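Putative uncharacterized protein (Archaeoglobus fulgidus, PDB 4KPP) is a membrane transporter that exchanges protons for calcium ions across the lipid bilayer, a member of the sodium/calcium exchanger family. Local coordinates at residues R109-I114 with I279-N284; S324-A329 with S342-L347. All blocks are in the same frame, centred on the assembly; numbering follows the deposited sequence.

Interaction 1: residues R109-I114 with I279-N284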
ATOM      1  N   ARG A 109      -4.371  -7.489  -0.265  1.00 20.79           N
ATOM      2  CA  ARG A 109      -5.673  -7.975   0.178  1.00 23.44           C
ATOM      3  C   ARG A 109      -6.127  -7.323   1.482  1.00 25.42           C
ATOM      4  O   ARG A 109      -7.318  -7.066   1.674  1.00 32.57           O
ATOM      5  CB  ARG A 109      -5.681  -9.504   0.285  1.00 24.00           C
ATOM      6  CG  ARG A 109      -5.412 -10.203  -1.043  1.00 22.30           C
ATOM      7  CD  ARG A 109      -6.218 -11.490  -1.187  1.00 21.07           C
ATOM      8  NE  ARG A 109      -5.891 -12.468  -0.153  1.00 23.70           N
ATOM      9  CZ  ARG A 109      -4.892 -13.339  -0.237  1.00 20.57           C
ATOM     10  NH1 ARG A 109      -4.111 -13.354  -1.307  1.00 23.56           N
ATOM     11  NH2 ARG A 109      -4.671 -14.192   0.753  1.00 18.73           N
ATOM     12  N   LEU A 110      -5.173  -7.044   2.363  1.00 24.21           N
ATOM     13  CA  LEU A 110      -5.467  -6.366   3.620  1.00 31.31           C
ATOM     14  C   LEU A 110      -5.940  -4.945   3.353  1.00 29.31           C
ATOM     15  O   LEU A 110      -6.819  -4.430   4.040  1.00 31.03           O
ATOM     16  CB  LEU A 110      -4.223  -6.328   4.507  1.00 36.69           C
ATOM     17  CG  LEU A 110      -4.386  -5.733   5.905  1.00 39.19           C
ATOM     18  CD1 LEU A 110      -4.768  -6.813   6.910  1.00 39.27           C
ATOM     19  CD2 LEU A 110      -3.122  -5.000   6.332  1.00 38.05           C
ATOM     20  N   LEU A 111      -5.345  -4.319   2.343  1.00 24.01           N
ATOM     21  CA  LEU A 111      -5.656  -2.940   1.997  1.00 25.05           C
ATOM     22  C   LEU A 111      -7.117  -2.808   1.578  1.00 24.86           C
ATOM     23  O   LEU A 111      -7.812  -1.881   1.984  1.00 27.59           O
ATOM     24  CB  LEU A 111      -4.757  -2.485   0.852  1.00 24.97           C
ATOM     25  CG  LEU A 111      -4.279  -1.037   0.773  1.00 26.28           C
ATOM     26  CD1 LEU A 111      -4.112  -0.656  -0.690  1.00 24.17           C
ATOM     27  CD2 LEU A 111      -5.192  -0.051   1.501  1.00 25.12           C
ATOM     28  N   ILE A 112      -7.578  -3.740   0.755  1.00 25.15           N
ATOM     29  CA  ILE A 112      -8.954  -3.711   0.286  1.00 28.83           C
ATOM     30  C   ILE A 112      -9.896  -4.332   1.305  1.00 29.14           C
ATOM     31  O   ILE A 112     -10.900  -3.726   1.678  1.00 32.48           O
ATOM     32  CB  ILE A 112      -9.101  -4.426  -1.073  1.00 29.87           C
ATOM     33  CG1 ILE A 112      -8.282  -3.691  -2.136  1.00 24.95           C
ATOM     34  CG2 ILE A 112     -10.573  -4.514  -1.480  1.00 29.03           C
ATOM     35  CD1 ILE A 112      -8.320  -4.342  -3.488  1.00 24.82           C
ATOM     36  N   GLY A 113      -9.562  -5.536   1.760  1.00 28.93           N
ATOM     37  CA  GLY A 113     -10.407  -6.268   2.686  1.00 29.96           C
ATOM     38  C   GLY A 113     -10.624  -5.564   4.011  1.00 28.43           C
ATOM     39  O   GLY A 113     -11.728  -5.572   4.552  1.00 28.35           O
ATOM     40  N   ILE A 114      -9.567  -4.954   4.534  1.00 32.28           N
ATOM     41  CA  ILE A 114      -9.645  -4.237   5.802  1.00 35.69           C
ATOM     42  C   ILE A 114      -9.715  -2.726   5.598  1.00 34.49           C
ATOM     43  O   ILE A 114     -10.678  -2.087   6.007  1.00 37.79           O
ATOM     44  CB  ILE A 114      -8.454  -4.586   6.722  1.00 39.07           C
ATOM     45  CG1 ILE A 114      -8.499  -6.067   7.109  1.00 39.77           C
ATOM     46  CG2 ILE A 114      -8.450  -3.702   7.964  1.00 41.39           C
ATOM     47  CD1 ILE A 114      -9.745  -6.468   7.880  1.00 39.87           C
ATOM     48  N   ILE A 279      -7.250   4.144  -2.800  1.00 24.73           N
ATOM     49  CA  ILE A 279      -7.411   3.532  -4.114  1.00 26.92           C
ATOM     50  C   ILE A 279      -6.118   3.642  -4.920  1.00 25.26           C
ATOM     51  O   ILE A 279      -5.697   2.680  -5.564  1.00 25.33           O
ATOM     52  CB  ILE A 279      -8.597   4.154  -4.879  1.00 27.33           C
ATOM     53  CG1 ILE A 279      -9.916   3.786  -4.186  1.00 27.61           C
ATOM     54  CG2 ILE A 279      -8.593   3.713  -6.341  1.00 23.25           C
ATOM     55  CD1 ILE A 279     -11.119   4.572  -4.671  1.00 17.61           C
ATOM     56  N   SER A 280      -5.484   4.810  -4.861  1.00 25.96           N
ATOM     57  CA  SER A 280      -4.201   5.029  -5.526  1.00 25.97           C
ATOM     58  C   SER A 280      -3.087   4.197  -4.893  1.00 21.83           C
ATOM     59  O   SER A 280      -2.174   3.747  -5.581  1.00 24.27           O
ATOM     60  CB  SER A 280      -3.823   6.514  -5.506  1.00 25.31           C
ATOM     61  OG  SER A 280      -2.556   6.721  -6.106  1.00 27.85           O
ATOM     62  N   SER A 281      -3.163   4.001  -3.581  1.00 17.54           N
ATOM     63  CA  SER A 281      -2.195   3.166  -2.879  1.00 18.52           C
ATOM     64  C   SER A 281      -2.328   1.718  -3.329  1.00 22.01           C
ATOM     65  O   SER A 281      -1.332   0.995  -3.430  1.00 18.81           O
ATOM     66  CB  SER A 281      -2.389   3.262  -1.366  1.00 19.97           C
ATOM     67  OG  SER A 281      -1.501   2.394  -0.685  1.00 24.66           O
ATOM     68  N   LYS A 282      -3.564   1.298  -3.588  1.00 22.16           N
ATOM     69  CA  LYS A 282      -3.808  -0.015  -4.173  1.00 21.85           C
ATOM     70  C   LYS A 282      -3.138  -0.100  -5.536  1.00 19.52           C
ATOM     71  O   LYS A 282      -2.550  -1.120  -5.872  1.00 20.96           O
ATOM     72  CB  LYS A 282      -5.310  -0.305  -4.280  1.00 23.68           C
ATOM     73  CG  LYS A 282      -5.681  -1.480  -5.190  1.00 19.62           C
ATOM     74  CD  LYS A 282      -5.098  -2.807  -4.715  1.00 17.66           C
ATOM     75  CE  LYS A 282      -5.386  -3.907  -5.734  1.00 22.79           C
ATOM     76  NZ  LYS A 282      -4.780  -5.221  -5.376  1.00 25.73           N
ATOM     77  N   VAL A 283      -3.203   0.981  -6.307  1.00 20.38           N
ATOM     78  CA  VAL A 283      -2.593   1.002  -7.635  1.00 23.95           C
ATOM     79  C   VAL A 283      -1.091   0.715  -7.588  1.00 24.66           C
ATOM     80  O   VAL A 283      -0.615  -0.185  -8.281  1.00 24.00           O
ATOM     81  CB  VAL A 283      -2.850   2.339  -8.379  1.00 19.93           C
ATOM     82  CG1 VAL A 283      -2.162   2.340  -9.740  1.00 14.59           C
ATOM     83  CG2 VAL A 283      -4.339   2.579  -8.539  1.00 16.62           C
ATOM     84  N   ASN A 284      -0.342   1.461  -6.775  1.00 23.08           N
ATOM     85  CA  ASN A 284       1.108   1.248  -6.725  1.00 22.35           C
ATOM     86  C   ASN A 284       1.498  -0.109  -6.139  1.00 23.93           C
ATOM     87  O   ASN A 284       2.448  -0.744  -6.603  1.00 22.41           O
ATOM     88  CB  ASN A 284       1.860   2.404  -6.036  1.00 20.90           C
ATOM     89  CG  ASN A 284       1.735   2.385  -4.522  1.00 19.36           C
ATOM     90  OD1 ASN A 284       2.334   1.549  -3.847  1.00 20.67           O
ATOM     91  ND2 ASN A 284       0.983   3.336  -3.980  1.00 16.83           N
TER

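Interaction 2: residues S324-A329 with S342-L347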
ATOM      1  N   SER A 324      -9.125  -8.195  -6.612  1.00 19.29           N
ATOM      2  CA  SER A 324      -8.876  -6.918  -7.274  1.00 24.33           C
ATOM      3  C   SER A 324      -9.849  -6.678  -8.423  1.00 23.29           C
ATOM      4  O   SER A 324     -10.216  -5.538  -8.704  1.00 22.54           O
ATOM      5  CB  SER A 324      -7.430  -6.841  -7.769  1.00 24.27           C
ATOM      6  OG  SER A 324      -6.525  -7.031  -6.696  1.00 26.02           O
ATOM      7  N   LEU A 325     -10.259  -7.756  -9.084  1.00 24.73           N
ATOM      8  CA  LEU A 325     -11.275  -7.677 -10.123  1.00 26.80           C
ATOM      9  C   LEU A 325     -12.582  -7.205  -9.500  1.00 29.72           C
ATOM     10  O   LEU A 325     -13.246  -6.302 -10.014  1.00 30.64           O
ATOM     11  CB  LEU A 325     -11.487  -9.050 -10.758  1.00 26.20           C
ATOM     12  CG  LEU A 325     -11.687  -9.115 -12.274  1.00 30.27           C
ATOM     13  CD1 LEU A 325     -12.539 -10.327 -12.652  1.00 27.90           C
ATOM     14  CD2 LEU A 325     -12.285  -7.824 -12.820  1.00 29.62           C
ATOM     15  N   PHE A 326     -12.940  -7.827  -8.384  1.00 29.11           N
ATOM     16  CA  PHE A 326     -14.145  -7.474  -7.651  1.00 29.63           C
ATOM     17  C   PHE A 326     -14.081  -6.036  -7.138  1.00 26.93           C
ATOM     18  O   PHE A 326     -15.095  -5.335  -7.099  1.00 24.98           O
ATOM     19  CB  PHE A 326     -14.355  -8.455  -6.498  1.00 32.10           C
ATOM     20  CG  PHE A 326     -15.634  -8.243  -5.748  1.00 33.33           C
ATOM     21  CD1 PHE A 326     -16.854  -8.319  -6.400  1.00 32.68           C
ATOM     22  CD2 PHE A 326     -15.618  -7.976  -4.387  1.00 33.45           C
ATOM     23  CE1 PHE A 326     -18.041  -8.126  -5.707  1.00 36.79           C
ATOM     24  CE2 PHE A 326     -16.794  -7.786  -3.690  1.00 33.23           C
ATOM     25  CZ  PHE A 326     -18.008  -7.860  -4.349  1.00 37.12           C
ATOM     26  N   ALA A 327     -12.883  -5.605  -6.753  1.00 25.97           N
ATOM     27  CA  ALA A 327     -12.667  -4.234  -6.306  1.00 29.89           C
ATOM     28  C   ALA A 327     -12.916  -3.235  -7.436  1.00 30.28           C
ATOM     29  O   ALA A 327     -13.590  -2.225  -7.240  1.00 32.71           O
ATOM     30  CB  ALA A 327     -11.260  -4.072  -5.747  1.00 31.59           C
ATOM     31  N   VAL A 328     -12.368  -3.526  -8.613  1.00 30.11           N
ATOM     32  CA  VAL A 328     -12.574  -2.699  -9.799  1.00 26.93           C
ATOM     33  C   VAL A 328     -14.057  -2.563 -10.140  1.00 26.23           C
ATOM     34  O   VAL A 328     -14.549  -1.462 -10.394  1.00 26.44           O
ATOM     35  CB  VAL A 328     -11.834  -3.283 -11.022  1.00 27.58           C
ATOM     36  CG1 VAL A 328     -12.333  -2.646 -12.311  1.00 30.57           C
ATOM     37  CG2 VAL A 328     -10.340  -3.097 -10.876  1.00 30.52           C
ATOM     38  N   ALA A 329     -14.762  -3.690 -10.143  1.00 24.59           N
ATOM     39  CA  ALA A 329     -16.176  -3.710 -10.499  1.00 25.19           C
ATOM     40  C   ALA A 329     -17.017  -2.865  -9.540  1.00 26.02           C
ATOM     41  O   ALA A 329     -18.001  -2.248  -9.942  1.00 29.68           O
ATOM     42  CB  ALA A 329     -16.689  -5.148 -10.543  1.00 23.68           C
ATOM     43  N   SER A 342     -19.237  -4.280   3.072  1.00 37.04           N
ATOM     44  CA  SER A 342     -19.394  -5.456   3.923  1.00 39.06           C
ATOM     45  C   SER A 342     -18.980  -6.719   3.177  1.00 38.19           C
ATOM     46  O   SER A 342     -18.418  -7.639   3.769  1.00 39.69           O
ATOM     47  CB  SER A 342     -20.830  -5.580   4.444  1.00 43.48           C
ATOM     48  OG  SER A 342     -21.749  -5.804   3.391  1.00 48.31           O
ATOM     49  N   ALA A 343     -19.253  -6.753   1.876  1.00 37.44           N
ATOM     50  CA  ALA A 343     -18.833  -7.871   1.035  1.00 35.32           C
ATOM     51  C   ALA A 343     -17.310  -7.970   0.990  1.00 34.12           C
ATOM     52  O   ALA A 343     -16.748  -9.058   1.123  1.00 35.43           O
ATOM     53  CB  ALA A 343     -19.404  -7.732  -0.368  1.00 34.28           C
ATOM     54  N   LEU A 344     -16.648  -6.830   0.809  1.00 33.96           N
ATOM     55  CA  LEU A 344     -15.188  -6.780   0.825  1.00 34.92           C
ATOM     56  C   LEU A 344     -14.623  -7.286   2.151  1.00 34.34           C
ATOM     57  O   LEU A 344     -13.625  -8.005   2.175  1.00 31.68           O
ATOM     58  CB  LEU A 344     -14.686  -5.359   0.554  1.00 34.72           C
ATOM     59  CG  LEU A 344     -14.854  -4.820  -0.867  1.00 37.47           C
ATOM     60  CD1 LEU A 344     -14.299  -3.405  -0.977  1.00 40.82           C
ATOM     61  CD2 LEU A 344     -14.174  -5.740  -1.865  1.00 36.18           C
ATOM     62  N   PHE A 345     -15.271  -6.911   3.250  1.00 36.25           N
ATOM     63  CA  PHE A 345     -14.823  -7.329   4.575  1.00 33.17           C
ATOM     64  C   PHE A 345     -15.018  -8.827   4.807  1.00 29.42           C
ATOM     65  O   PHE A 345     -14.066  -9.538   5.130  1.00 27.49           O
ATOM     66  CB  PHE A 345     -15.541  -6.533   5.664  1.00 35.94           C
ATOM     67  CG  PHE A 345     -15.123  -6.906   7.060  1.00 40.36           C
ATOM     68  CD1 PHE A 345     -13.940  -6.420   7.595  1.00 38.92           C
ATOM     69  CD2 PHE A 345     -15.913  -7.741   7.835  1.00 41.78           C
ATOM     70  CE1 PHE A 345     -13.551  -6.761   8.877  1.00 42.36           C
ATOM     71  CE2 PHE A 345     -15.530  -8.085   9.116  1.00 45.14           C
ATOM     72  CZ  PHE A 345     -14.348  -7.594   9.638  1.00 46.55           C
ATOM     73  N   LEU A 346     -16.251  -9.296   4.639  1.00 29.94           N
ATOM     74  CA  LEU A 346     -16.588 -10.697   4.886  1.00 35.01           C
ATOM     75  C   LEU A 346     -15.794 -11.673   4.019  1.00 33.49           C
ATOM     76  O   LEU A 346     -15.206 -12.625   4.530  1.00 37.08           O
ATOM     77  CB  LEU A 346     -18.091 -10.933   4.703  1.00 40.32           C
ATOM     78  CG  LEU A 346     -19.008 -10.193   5.681  1.00 43.59           C
ATOM     79  CD1 LEU A 346     -20.469 -10.525   5.408  1.00 46.51           C
ATOM     80  CD2 LEU A 346     -18.634 -10.519   7.120  1.00 43.37           C
ATOM     81  N   LEU A 347     -15.775 -11.433   2.712  1.00 30.14           N
ATOM     82  CA  LEU A 347     -15.068 -12.314   1.787  1.00 29.74           C
ATOM     83  C   LEU A 347     -13.575 -12.407   2.102  1.00 30.14           C
ATOM     84  O   LEU A 347     -12.932 -13.417   1.810  1.00 29.08           O
ATOM     85  CB  LEU A 347     -15.288 -11.865   0.342  1.00 34.12           C
ATOM     86  CG  LEU A 347     -16.687 -12.128  -0.220  1.00 37.41           C
ATOM     87  CD1 LEU A 347     -16.845 -11.520  -1.605  1.00 36.07           C
ATOM     88  CD2 LEU A 347     -16.970 -13.621  -0.255  1.00 40.25           C
TER

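Interaction 1: residues R109-I114 with I279-N284
Leu111 and Lys282 account for most of this contact, and the CD1 methyl of Leu111 rests directly on the backbone of the other helix. There CD1 lies 3.5 Å from Lys282 N and almost as near to Lys282 CA. Ser281 OG is a looser neighbour, 4.0 Å from Leu111 CD1. A second layer forms beside it, where Ile112 and the aliphatic run of Lys282 pass at a slant, Ile112 CD1 standing 3.7 Å from Lys282 CE. Lys282 starts with CG anti to its backbone N (chi1 165°) and then turns at chi2 (62°), a bend that carries CD and CE across the end of Ile112. The local axes of 109-114 and 279-284, on two core helices of the exchanger's helical bundle, run nearly antiparallel, at 156°, and bring an early and a late part of the chain together in the middle of the transporter. No hydrogen bond spans the two segments, yet the polar ends are satisfied nearby: Lys282 NZ bonds to Asn108 OD1 and to Ser324 OG of helix 311-331, and Ser281 OG to Gln285 and Glu258. Cut back to alanine, Lys282 would lose its methylenes and amine, which is likely to open a gap beside Ile112 CD1 and leave Asn108 OD1 and Ser324 OG without that partner. Helix 311-331 also reaches Ile112, through Gln323.

Interaction 2: residues S324-A329 with S342-L347
The Phe326 ring is the bump of this contact, and Ala343, Leu344 and Leu347 on the opposite helix form the hollow that receives it. The motif is a pair of neighbouring antiparallel helices, 311-331 and 338-353, joined by a short connection that includes strand 335-337; their local axes lie 11.5 Å apart at 171°, a spacing wide enough for an aromatic side chain to fill. The ring projects from its helix with CG anti to the backbone N (chi1 -175°), which carries it across the gap to the other helix. Ala343 makes the low floor of the hollow: its small CB meets the rim of the ring close to the ring plane, 4.2 Å from Phe326 CZ. Two leucines rise as walls beside that floor. Leu347 brings CD1 to 4.3 Å from Phe326 CE2, a looser approach than that of Leu344, whose side chain slants past the ring. Another helix completes the surroundings of the ring: Leu370 and Ser371 of helix 357-377 touch Phe326. The calcium site seen in this entry, made by Ile330, Asp333, Lys335 and Glu340, lies where the two helices are joined: Ile330 near the end of the first, Glu340 near the start of the second. The ion is about 9 Å from the Leu344 side chain. In the hollow itself, Leu344 CD2 sits almost equally close to two bonded ring atoms, 3.7 Å from Phe326 CD2 and 3.8 Å from Phe326 CE2.

Overall arrangement
The two contacts follow one another along the chain, interaction 1 closing before interaction 2 opens, yet their centres lie only 11 Å apart and they touch directly. They share no helix: interaction 1 pairs helix 96-127 with helix 271-285, and interaction 2 pairs 311-331 with 338-353. Packing of Ile112 against Ala327 and Leu344, together with a probable hydrogen bond from Lys282 to Ser324, makes one continuous four-helix cluster. Interaction 1 is nearer the centre of the chain and joins helices far apart in sequence, whereas interaction 2 joins two successive helices. The cluster thus continues from the middle of the transporter toward the bound calcium ion.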